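Local coordinates for penicillin binding protein 2X (Streptococcus thermophilus, PDB 5U47) that probably cross-links the peptides of adjacent peptidoglycan strands during septal wall synthesis, as a transpeptidase that beta-lactams inactivate by acylating its essential serine, at residues K77-L82 with S91-Q96; T296-L301 with V357-L362; T608-Q611 with H615-V618. The protein carries 1 engineered substitution. All blocks are in the same frame, centred on the assembly; numbering follows the deposited sequence.

In the fold
From the N terminus the chain first enters the dimerisation region, where contact 1 folds helix 72-86 against helix 90-97 across a tight turn, residues 87-89. In the transpeptidase region contact 2 spans 55 residues of helix, strand and loop and brings the start of helix 297-308 beside helix 356-366. Contact 3 is as local as contact 1, with three residues between helix 602-611 and strand 615-619 of the first PASTA domain. The three follow in series, none nested or crossing. Contacts 1 and 2 lie on opposite sides of the chain's centre, their centres 77 Å apart; contacts 2 and 3 approach to about 18 Å between nearest atoms.

Contact 1. Residues K77-L82 with S91-Q96; sequences KVADIL and SYTLAQ
Helix segments 77-82 and 91-96 run roughly antiparallel, their directions 136° apart and their axes 8.8 Å apart at closest approach, with Ala79 and Thr93 facing each other at 5.6 Å between CA atoms. Thr93 carries most of the contact. Its methyl CG2 lies 3.7 Å from Ala79 CA and 3.9 Å from Ala79 CB, so the small alanine lets the threonine branch come right up to the backbone of the other helix. A chi1 of -64° sets Thr93 OG1 beside the backbone N and leaves CG2 anti to that nitrogen; OG1 is then on the side of Leu82, whose CD1 reaches to 3.7 Å from it. Val78 CG1 meets the same methyl, Thr93 CG2, from a third direction at 4.1 Å. The hydroxyl is not lost among these carbons: Thr93 OG1 donates to a water at 2.7 Å, and that water in turn donates to Ala79 O, so one water bridges the hydroxyl and the carbonyl. Leu94 adds a more distant touch, its CG lying 4.3 Å from Ala79 CB. Both segments belong to a short helical hairpin of the dimerisation region. Helix 116-128 packs against another flank of 72-86 through Leu122, Thr125 and Phe126, which receive Ile81, with Phe126 also touching Leu82, while Ile88 and Phe107 close in on Thr93 from the neighbouring loops.

Contact 2. Residues T296-L301 with V357-L362; sequences TMKVML and VGMTML
The lysine of an SxxK pattern, the signature of penicillin-binding transpeptidases, starts this contact: Lys298 in the first turn of helix 297-308 lays its aliphatic chain across Met359 of helix 356-366. The directions of the helix segments are 36° apart, and their axes come no closer than 10.9 Å. The two side chains are nearly perpendicular, and Met359 CG sits against the middle of the lysine, 3.5 Å from Lys298 CD and 3.6 Å from Lys298 CE. Lys298 is extended beyond CG (chi2 179°), which carries NZ past the methionine to Ser295, Ser354 and Asn356. Its NZ is hydrogen-bonded to the hydroxyls of both serines and to Asn356 OD1, so three polar groups grip the nitrogen; Phe351 and Phe408 also touch the side chain. This layout matches the family's active site, in which the serine of SxxK is the one acylated and the serine and asparagine of an SxN motif face the lysine; Ser295 and the pair Ser354 and Asn356 would fill those places here. One turn on, Leu301 packs tightly on the same methionine. Its CD2 is 3.3 Å from Met359 CB, closer than usual van der Waals contact, and 3.4 Å from Met359 O. Met359 bends at chi2 (-43°) and again at chi3, which turns its thioether away from helix 297-308; Met359 SD remains 3.9 Å from Leu301 CD2. Leu362 CB is 4.3 Å from Leu301 CD2.

Contact 3. Residues T608-Q611 with H615-V618; sequences TLRQ and HPIV
Pro616 packs closely against helix 602-611: CD and CG of its ring meet Arg610, and CB meets Leu609. The tighter half is the arginine: its CG lies 3.7 Å from Pro616 CD, and the guanidinium follows the ring, with Arg610 CZ 3.9 Å from Pro616 CG. Pro616 CD also stands off one face of the Arg610 guanidinium, near its periphery, 3.7 Å from the plane. Arg610 reaches this place because its chain is extended from CG to NE (chi3 174°), which lays the flat group alongside the proline ring. On the leucine side the fit is less close, with Leu609 CD1 3.9 Å from Pro616 CB; the two side chains run alongside in opposite senses. Helix and strand here are consecutive elements of the first PASTA domain, in which the helix lies on a small three-stranded sheet. Strand 615-619 is one edge of that sheet and runs parallel to strand 641-646, whose Ile642 and Ile644 extend the apolar seat of Leu609. Leu609 and Pro616 are buried, whereas Arg610 stays partly exposed to solvent. Its NH2 comes 3.2 Å from Pro616 O, but the angle is too poor for a hydrogen bond; the group is held instead by a salt bridge from NH2 to Glu455 and a hydrogen bond from NH1 to Arg385 O. Arg385 and Glu455 belong to the transpeptidase region, so the arginine ties the helix to that part of the protein.

Contact 1. Residues K77-L82 with S91-Q96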
ATOM      1  N   LYS A  77      25.649  48.183   8.422  1.00 54.76           N
ATOM      2  CA  LYS A  77      25.334  47.407   9.628  1.00 55.16           C
ATOM      3  C   LYS A  77      24.638  46.091   9.243  1.00 53.14           C
ATOM      4  O   LYS A  77      24.886  45.042   9.850  1.00 53.47           O
ATOM      5  CB  LYS A  77      24.497  48.227  10.616  1.00 56.48           C
ATOM      6  CG  LYS A  77      24.104  47.486  11.892  1.00 59.04           C
ATOM      7  CD  LYS A  77      25.299  46.820  12.579  1.00 62.10           C
ATOM      8  CE  LYS A  77      24.879  46.106  13.851  1.00 63.57           C
ATOM      9  NZ  LYS A  77      26.009  45.351  14.452  1.00 65.23           N
ATOM     10  N   VAL A  78      23.780  46.153   8.222  1.00 51.38           N
ATOM     11  CA  VAL A  78      23.110  44.965   7.700  1.00 50.73           C
ATOM     12  C   VAL A  78      24.165  43.976   7.188  1.00 50.22           C
ATOM     13  O   VAL A  78      24.045  42.769   7.421  1.00 48.41           O
ATOM     14  CB  VAL A  78      22.094  45.311   6.577  1.00 51.31           C
ATOM     15  CG1 VAL A  78      21.545  44.045   5.918  1.00 51.92           C
ATOM     16  CG2 VAL A  78      20.947  46.152   7.122  1.00 50.47           C
ATOM     17  N   ALA A  79      25.208  44.484   6.525  1.00 49.02           N
ATOM     18  CA  ALA A  79      26.266  43.597   6.014  1.00 51.02           C
ATOM     19  C   ALA A  79      27.027  42.916   7.164  1.00 51.93           C
ATOM     20  O   ALA A  79      27.352  41.713   7.089  1.00 48.46           O
ATOM     21  CB  ALA A  79      27.219  44.356   5.111  1.00 52.73           C
ATOM     22  N   ASP A  80      27.302  43.683   8.226  1.00 53.04           N
ATOM     23  CA  ASP A  80      27.986  43.143   9.413  1.00 55.52           C
ATOM     24  C   ASP A  80      27.158  42.006   9.988  1.00 54.08           C
ATOM     25  O   ASP A  80      27.683  40.933  10.303  1.00 51.17           O
ATOM     26  CB  ASP A  80      28.197  44.221  10.481  1.00 58.45           C
ATOM     27  CG  ASP A  80      29.173  45.316  10.040  1.00 61.31           C
ATOM     28  OD1 ASP A  80      29.939  45.103   9.068  1.00 64.78           O
ATOM     29  OD2 ASP A  80      29.176  46.388  10.682  1.00 61.38           O
ATOM     30  N   ILE A  81      25.853  42.246  10.088  1.00 53.31           N
ATOM     31  CA  ILE A  81      24.926  41.245  10.602  1.00 52.49           C
ATOM     32  C   ILE A  81      24.867  39.996   9.698  1.00 49.96           C
ATOM     33  O   ILE A  81      24.951  38.872  10.202  1.00 47.52           O
ATOM     34  CB  ILE A  81      23.518  41.849  10.827  1.00 52.65           C
ATOM     35  CG1 ILE A  81      23.579  42.881  11.976  1.00 52.80           C
ATOM     36  CG2 ILE A  81      22.511  40.745  11.155  1.00 52.66           C
ATOM     37  CD1 ILE A  81      22.344  43.751  12.122  1.00 52.89           C
ATOM     38  N   LEU A  82      24.749  40.194   8.384  1.00 48.03           N
ATOM     39  CA  LEU A  82      24.671  39.065   7.456  1.00 47.77           C
ATOM     40  C   LEU A  82      25.966  38.245   7.411  1.00 49.82           C
ATOM     41  O   LEU A  82      25.924  37.014   7.233  1.00 47.98           O
ATOM     42  CB  LEU A  82      24.229  39.509   6.054  1.00 47.65           C
ATOM     43  CG  LEU A  82      22.818  40.131   5.929  1.00 47.71           C
ATOM     44  CD1 LEU A  82      22.307  39.975   4.501  1.00 47.35           C
ATOM     45  CD2 LEU A  82      21.803  39.500   6.874  1.00 47.44           C
ATOM     46  N   SER A  91      30.628  42.761   0.799  1.00 59.41           N
ATOM     47  CA  SER A  91      30.544  43.326  -0.549  1.00 61.69           C
ATOM     48  C   SER A  91      29.351  42.794  -1.354  1.00 59.00           C
ATOM     49  O   SER A  91      28.813  43.501  -2.185  1.00 60.51           O
ATOM     50  CB  SER A  91      31.861  43.100  -1.316  1.00 62.58           C
ATOM     51  OG  SER A  91      32.241  41.731  -1.315  1.00 60.97           O
ATOM     52  N   TYR A  92      28.936  41.559  -1.105  1.00 60.56           N
ATOM     53  CA  TYR A  92      27.778  40.999  -1.819  1.00 60.77           C
ATOM     54  C   TYR A  92      26.474  41.598  -1.281  1.00 59.51           C
ATOM     55  O   TYR A  92      25.604  42.001  -2.058  1.00 59.07           O
ATOM     56  CB  TYR A  92      27.753  39.479  -1.729  1.00 60.97           C
ATOM     57  CG  TYR A  92      26.522  38.875  -2.377  1.00 62.79           C
ATOM     58  CD1 TYR A  92      26.440  38.714  -3.767  1.00 62.96           C
ATOM     59  CD2 TYR A  92      25.433  38.474  -1.601  1.00 63.00           C
ATOM     60  CE1 TYR A  92      25.310  38.168  -4.361  1.00 62.43           C
ATOM     61  CE2 TYR A  92      24.300  37.927  -2.186  1.00 63.56           C
ATOM     62  CZ  TYR A  92      24.242  37.777  -3.564  1.00 63.21           C
ATOM     63  OH  TYR A  92      23.113  37.230  -4.127  1.00 65.37           O
ATOM     64  N   THR A  93      26.347  41.632   0.050  1.00 59.67           N
ATOM     65  CA  THR A  93      25.186  42.228   0.732  1.00 59.66           C
ATOM     66  C   THR A  93      25.031  43.676   0.272  1.00 59.53           C
ATOM     67  O   THR A  93      23.945  44.084  -0.135  1.00 59.73           O
ATOM     68  CB  THR A  93      25.354  42.196   2.278  1.00 60.61           C
ATOM     69  OG1 THR A  93      25.399  40.839   2.735  1.00 60.43           O
ATOM     70  CG2 THR A  93      24.207  42.928   2.998  1.00 60.81           C
ATOM     71  N   LEU A  94      26.129  44.439   0.338  1.00 57.11           N
ATOM     72  CA  LEU A  94      26.140  45.843  -0.090  1.00 57.79           C
ATOM     73  C   LEU A  94      25.736  45.994  -1.561  1.00 57.96           C
ATOM     74  O   LEU A  94      24.913  46.855  -1.888  1.00 55.75           O
ATOM     75  CB  LEU A  94      27.511  46.490   0.169  1.00 57.13           C
ATOM     76  CG  LEU A  94      27.844  46.741   1.647  1.00 56.06           C
ATOM     77  CD1 LEU A  94      29.319  47.056   1.835  1.00 57.85           C
ATOM     78  CD2 LEU A  94      26.979  47.857   2.228  1.00 56.22           C
ATOM     79  N   ALA A  95      26.289  45.140  -2.425  1.00 57.95           N
ATOM     80  CA  ALA A  95      25.969  45.157  -3.861  1.00 58.07           C
ATOM     81  C   ALA A  95      24.479  45.016  -4.077  1.00 57.17           C
ATOM     82  O   ALA A  95      23.855  45.874  -4.713  1.00 53.84           O
ATOM     83  CB  ALA A  95      26.694  44.040  -4.592  1.00 58.54           C
ATOM     84  N   GLN A  96      23.916  43.948  -3.508  1.00 56.66           N
ATOM     85  CA  GLN A  96      22.485  43.652  -3.624  1.00 59.27           C
ATOM     86  C   GLN A  96      21.607  44.784  -3.100  1.00 59.21           C
ATOM     87  O   GLN A  96      20.661  45.197  -3.767  1.00 57.52           O
ATOM     88  CB  GLN A  96      22.138  42.356  -2.882  1.00 60.00           C
ATOM     89  CG  GLN A  96      22.708  41.081  -3.488  1.00 62.89           C
ATOM     90  CD  GLN A  96      22.146  40.787  -4.864  1.00 63.44           C
ATOM     91  OE1 GLN A  96      22.506  41.424  -5.848  1.00 68.53           O
ATOM     92  NE2 GLN A  96      21.279  39.804  -4.939  1.00 61.24           N
TER
HETATM   93  O   HOH W   1      27.315  40.833   4.581  1.00 35.46           O

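Contact 2. Residues T296-L301 with V357-L362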
ATOM      1  N   THR A 296       2.916 -20.171  -6.458  1.00 28.18           N
ATOM      2  CA  THR A 296       2.317 -19.822  -5.177  1.00 27.33           C
ATOM      3  C   THR A 296       0.806 -19.936  -5.331  1.00 26.73           C
ATOM      4  O   THR A 296       0.092 -20.107  -4.339  1.00 26.67           O
ATOM      5  CB  THR A 296       2.673 -18.393  -4.730  1.00 26.97           C
ATOM      6  OG1 THR A 296       2.365 -17.482  -5.795  1.00 27.36           O
ATOM      7  CG2 THR A 296       4.152 -18.306  -4.389  1.00 27.30           C
ATOM      8  N   MET A 297       0.330 -19.863  -6.579  1.00 26.62           N
ATOM      9  CA  MET A 297      -1.101 -19.994  -6.855  1.00 27.78           C
ATOM     10  C   MET A 297      -1.593 -21.418  -6.516  1.00 27.86           C
ATOM     11  O   MET A 297      -2.764 -21.606  -6.272  1.00 27.74           O
ATOM     12  CB  MET A 297      -1.447 -19.618  -8.306  1.00 28.77           C
ATOM     13  CG  MET A 297      -2.930 -19.669  -8.648  1.00 29.70           C
ATOM     14  SD  MET A 297      -3.976 -18.485  -7.753  1.00 33.01           S
ATOM     15  CE  MET A 297      -3.470 -16.951  -8.498  1.00 31.52           C
ATOM     16  N   LYS A 298      -0.685 -22.392  -6.461  1.00 27.25           N
ATOM     17  CA  LYS A 298      -1.032 -23.762  -6.068  1.00 29.44           C
ATOM     18  C   LYS A 298      -1.567 -23.834  -4.636  1.00 29.32           C
ATOM     19  O   LYS A 298      -2.189 -24.822  -4.270  1.00 29.88           O
ATOM     20  CB  LYS A 298       0.176 -24.705  -6.197  1.00 31.05           C
ATOM     21  CG  LYS A 298       0.708 -24.832  -7.615  1.00 31.47           C
ATOM     22  CD  LYS A 298       1.920 -25.744  -7.725  1.00 33.10           C
ATOM     23  CE  LYS A 298       2.255 -25.957  -9.203  1.00 34.92           C
ATOM     24  NZ  LYS A 298       3.621 -26.431  -9.452  1.00 35.11           N
ATOM     25  N   VAL A 299      -1.314 -22.800  -3.830  1.00 28.38           N
ATOM     26  CA  VAL A 299      -1.838 -22.734  -2.465  1.00 28.24           C
ATOM     27  C   VAL A 299      -3.352 -22.612  -2.595  1.00 28.60           C
ATOM     28  O   VAL A 299      -4.093 -23.360  -1.947  1.00 28.69           O
ATOM     29  CB  VAL A 299      -1.244 -21.546  -1.667  1.00 26.95           C
ATOM     30  CG1 VAL A 299      -1.907 -21.373  -0.309  1.00 27.33           C
ATOM     31  CG2 VAL A 299       0.258 -21.726  -1.458  1.00 27.04           C
ATOM     32  N   MET A 300      -3.803 -21.674  -3.432  1.00 27.53           N
ATOM     33  CA  MET A 300      -5.235 -21.485  -3.667  1.00 28.57           C
ATOM     34  C   MET A 300      -5.837 -22.758  -4.270  1.00 29.36           C
ATOM     35  O   MET A 300      -6.907 -23.197  -3.845  1.00 28.95           O
ATOM     36  CB  MET A 300      -5.507 -20.309  -4.605  1.00 29.27           C
ATOM     37  CG  MET A 300      -5.380 -18.902  -4.039  1.00 30.03           C
ATOM     38  SD  MET A 300      -3.775 -18.371  -3.405  1.00 32.61           S
ATOM     39  CE  MET A 300      -3.929 -18.820  -1.701  1.00 31.08           C
ATOM     40  N   LEU A 301      -5.138 -23.338  -5.253  1.00 29.20           N
ATOM     41  CA  LEU A 301      -5.599 -24.560  -5.928  1.00 30.44           C
ATOM     42  C   LEU A 301      -5.823 -25.690  -4.962  1.00 30.42           C
ATOM     43  O   LEU A 301      -6.874 -26.310  -4.970  1.00 32.58           O
ATOM     44  CB  LEU A 301      -4.599 -25.048  -6.966  1.00 32.51           C
ATOM     45  CG  LEU A 301      -5.082 -26.370  -7.620  1.00 35.15           C
ATOM     46  CD1 LEU A 301      -6.196 -26.099  -8.616  1.00 36.66           C
ATOM     47  CD2 LEU A 301      -3.963 -27.089  -8.286  1.00 38.62           C
ATOM     48  N   VAL A 357       1.869 -30.941 -13.299  1.00 39.38           N
ATOM     49  CA  VAL A 357       1.021 -32.045 -13.757  1.00 41.78           C
ATOM     50  C   VAL A 357       0.036 -32.459 -12.665  1.00 41.55           C
ATOM     51  O   VAL A 357      -1.171 -32.585 -12.916  1.00 42.03           O
ATOM     52  CB  VAL A 357       1.872 -33.260 -14.192  1.00 43.68           C
ATOM     53  CG1 VAL A 357       0.998 -34.462 -14.489  1.00 46.54           C
ATOM     54  CG2 VAL A 357       2.738 -32.910 -15.402  1.00 43.18           C
ATOM     55  N   GLY A 358       0.554 -32.659 -11.457  1.00 40.43           N
ATOM     56  CA  GLY A 358      -0.270 -33.051 -10.323  1.00 39.76           C
ATOM     57  C   GLY A 358      -1.337 -32.012 -10.033  1.00 38.58           C
ATOM     58  O   GLY A 358      -2.491 -32.348  -9.760  1.00 38.52           O
ATOM     59  N   MET A 359      -0.965 -30.744 -10.124  1.00 37.70           N
ATOM     60  CA  MET A 359      -1.925 -29.671  -9.845  1.00 38.33           C
ATOM     61  C   MET A 359      -2.948 -29.565 -10.978  1.00 38.14           C
ATOM     62  O   MET A 359      -4.137 -29.419 -10.730  1.00 38.98           O
ATOM     63  CB  MET A 359      -1.206 -28.349  -9.584  1.00 37.25           C
ATOM     64  CG  MET A 359      -0.325 -28.328  -8.338  1.00 37.34           C
ATOM     65  SD  MET A 359      -0.972 -29.070  -6.817  1.00 38.92           S
ATOM     66  CE  MET A 359      -0.463 -30.772  -6.926  1.00 39.79           C
ATOM     67  N   THR A 360      -2.491 -29.685 -12.216  1.00 38.58           N
ATOM     68  CA  THR A 360      -3.412 -29.668 -13.347  1.00 38.53           C
ATOM     69  C   THR A 360      -4.428 -30.820 -13.217  1.00 39.59           C
ATOM     70  O   THR A 360      -5.605 -30.632 -13.479  1.00 38.34           O
ATOM     71  CB  THR A 360      -2.656 -29.749 -14.663  1.00 39.10           C
ATOM     72  OG1 THR A 360      -1.765 -28.633 -14.748  1.00 38.19           O
ATOM     73  CG2 THR A 360      -3.624 -29.740 -15.850  1.00 40.62           C
ATOM     74  N   MET A 361      -3.971 -31.994 -12.784  1.00 40.18           N
ATOM     75  CA  MET A 361      -4.885 -33.117 -12.556  1.00 42.82           C
ATOM     76  C   MET A 361      -5.950 -32.764 -11.505  1.00 42.14           C
ATOM     77  O   MET A 361      -7.126 -33.103 -11.673  1.00 42.33           O
ATOM     78  CB  MET A 361      -4.120 -34.389 -12.156  1.00 44.82           C
ATOM     79  CG  MET A 361      -3.425 -35.068 -13.321  1.00 46.89           C
ATOM     80  SD  MET A 361      -2.254 -36.342 -12.803  1.00 49.50           S
ATOM     81  CE  MET A 361      -1.895 -37.151 -14.360  1.00 53.17           C
ATOM     82  N   LEU A 362      -5.543 -32.075 -10.433  1.00 40.89           N
ATOM     83  CA  LEU A 362      -6.490 -31.660  -9.386  1.00 40.17           C
ATOM     84  C   LEU A 362      -7.519 -30.681  -9.950  1.00 39.56           C
ATOM     85  O   LEU A 362      -8.707 -30.765  -9.616  1.00 38.83           O
ATOM     86  CB  LEU A 362      -5.767 -31.043  -8.175  1.00 39.53           C
ATOM     87  CG  LEU A 362      -4.959 -32.004  -7.291  1.00 40.25           C
ATOM     88  CD1 LEU A 362      -4.255 -31.256  -6.163  1.00 39.20           C
ATOM     89  CD2 LEU A 362      -5.855 -33.109  -6.738  1.00 42.27           C
TER

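Contact 3. Residues T608-Q611 with H615-V618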
ATOM      1  N   THR A 608     -11.865   5.610  -1.780  1.00 25.82           N
ATOM      2  CA  THR A 608     -11.979   6.807  -0.936  1.00 25.69           C
ATOM      3  C   THR A 608     -12.558   6.471   0.436  1.00 24.15           C
ATOM      4  O   THR A 608     -12.051   6.914   1.444  1.00 23.18           O
ATOM      5  CB  THR A 608     -12.843   7.872  -1.646  1.00 26.24           C
ATOM      6  OG1 THR A 608     -12.145   8.281  -2.823  1.00 26.26           O
ATOM      7  CG2 THR A 608     -13.092   9.093  -0.772  1.00 27.49           C
ATOM      8  N   LEU A 609     -13.601   5.659   0.461  1.00 24.27           N
ATOM      9  CA  LEU A 609     -14.214   5.245   1.719  1.00 24.59           C
ATOM     10  C   LEU A 609     -13.221   4.514   2.637  1.00 23.98           C
ATOM     11  O   LEU A 609     -13.227   4.740   3.856  1.00 23.45           O
ATOM     12  CB  LEU A 609     -15.423   4.356   1.450  1.00 25.09           C
ATOM     13  CG  LEU A 609     -16.642   5.088   0.887  1.00 27.99           C
ATOM     14  CD1 LEU A 609     -17.692   4.099   0.395  1.00 27.30           C
ATOM     15  CD2 LEU A 609     -17.220   6.045   1.920  1.00 28.75           C
ATOM     16  N   ARG A 610     -12.399   3.625   2.066  1.00 22.74           N
ATOM     17  CA  ARG A 610     -11.373   2.925   2.871  1.00 23.14           C
ATOM     18  C   ARG A 610     -10.287   3.858   3.401  1.00 22.88           C
ATOM     19  O   ARG A 610      -9.747   3.625   4.481  1.00 23.25           O
ATOM     20  CB  ARG A 610     -10.726   1.762   2.105  1.00 23.25           C
ATOM     21  CG  ARG A 610     -11.686   0.620   1.895  1.00 23.44           C
ATOM     22  CD  ARG A 610     -10.959  -0.670   1.590  1.00 23.05           C
ATOM     23  NE  ARG A 610     -11.930  -1.742   1.547  1.00 23.57           N
ATOM     24  CZ  ARG A 610     -12.603  -2.141   0.475  1.00 23.23           C
ATOM     25  NH1 ARG A 610     -12.419  -1.580  -0.715  1.00 23.51           N
ATOM     26  NH2 ARG A 610     -13.486  -3.129   0.612  1.00 23.86           N
ATOM     27  N   GLN A 611      -9.966   4.917   2.661  1.00 23.00           N
ATOM     28  CA  GLN A 611      -9.022   5.923   3.170  1.00 23.60           C
ATOM     29  C   GLN A 611      -9.550   6.570   4.447  1.00 23.24           C
ATOM     30  O   GLN A 611      -8.771   7.023   5.300  1.00 22.39           O
ATOM     31  CB  GLN A 611      -8.780   6.997   2.121  1.00 24.54           C
ATOM     32  CG  GLN A 611      -8.072   6.445   0.890  1.00 24.89           C
ATOM     33  CD  GLN A 611      -8.024   7.419  -0.262  1.00 25.60           C
ATOM     34  OE1 GLN A 611      -8.621   8.494  -0.207  1.00 27.33           O
ATOM     35  NE2 GLN A 611      -7.322   7.044  -1.320  1.00 25.09           N
ATOM     36  N   HIS A 615     -15.750   0.455   5.663  1.00 23.96           N
ATOM     37  CA  HIS A 615     -15.583  -0.885   5.060  1.00 23.47           C
ATOM     38  C   HIS A 615     -16.719  -1.100   4.058  1.00 23.78           C
ATOM     39  O   HIS A 615     -17.762  -1.665   4.403  1.00 21.67           O
ATOM     40  CB  HIS A 615     -15.607  -2.009   6.114  1.00 22.95           C
ATOM     41  CG  HIS A 615     -14.449  -1.989   7.063  1.00 22.63           C
ATOM     42  ND1 HIS A 615     -14.384  -2.823   8.158  1.00 22.00           N
ATOM     43  CD2 HIS A 615     -13.340  -1.210   7.114  1.00 22.22           C
ATOM     44  CE1 HIS A 615     -13.256  -2.599   8.808  1.00 22.48           C
ATOM     45  NE2 HIS A 615     -12.606  -1.623   8.197  1.00 22.23           N
ATOM     46  N   PRO A 616     -16.530  -0.630   2.814  1.00 24.04           N
ATOM     47  CA  PRO A 616     -17.574  -0.755   1.829  1.00 23.72           C
ATOM     48  C   PRO A 616     -17.628  -2.133   1.191  1.00 24.94           C
ATOM     49  O   PRO A 616     -16.617  -2.825   1.114  1.00 24.52           O
ATOM     50  CB  PRO A 616     -17.159   0.270   0.775  1.00 25.16           C
ATOM     51  CG  PRO A 616     -15.682   0.255   0.815  1.00 24.18           C
ATOM     52  CD  PRO A 616     -15.322   0.003   2.254  1.00 23.95           C
ATOM     53  N   ILE A 617     -18.822  -2.527   0.768  1.00 23.90           N
ATOM     54  CA  ILE A 617     -19.035  -3.768   0.028  1.00 24.59           C
ATOM     55  C   ILE A 617     -19.699  -3.331  -1.284  1.00 25.92           C
ATOM     56  O   ILE A 617     -20.814  -2.769  -1.264  1.00 24.32           O
ATOM     57  CB  ILE A 617     -19.989  -4.734   0.747  1.00 24.36           C
ATOM     58  CG1 ILE A 617     -19.412  -5.142   2.110  1.00 24.59           C
ATOM     59  CG2 ILE A 617     -20.239  -5.942  -0.133  1.00 24.46           C
ATOM     60  CD1 ILE A 617     -20.408  -5.840   3.013  1.00 25.72           C
ATOM     61  N   VAL A 618     -19.010  -3.568  -2.398  1.00 25.95           N
ATOM     62  CA  VAL A 618     -19.498  -3.178  -3.714  1.00 27.13           C
ATOM     63  C   VAL A 618     -20.271  -4.361  -4.274  1.00 28.78           C
ATOM     64  O   VAL A 618     -19.719  -5.468  -4.371  1.00 27.65           O
ATOM     65  CB  VAL A 618     -18.339  -2.768  -4.634  1.00 27.54           C
ATOM     66  CG1 VAL A 618     -18.810  -2.493  -6.058  1.00 29.13           C
ATOM     67  CG2 VAL A 618     -17.649  -1.524  -4.067  1.00 27.96           C
TER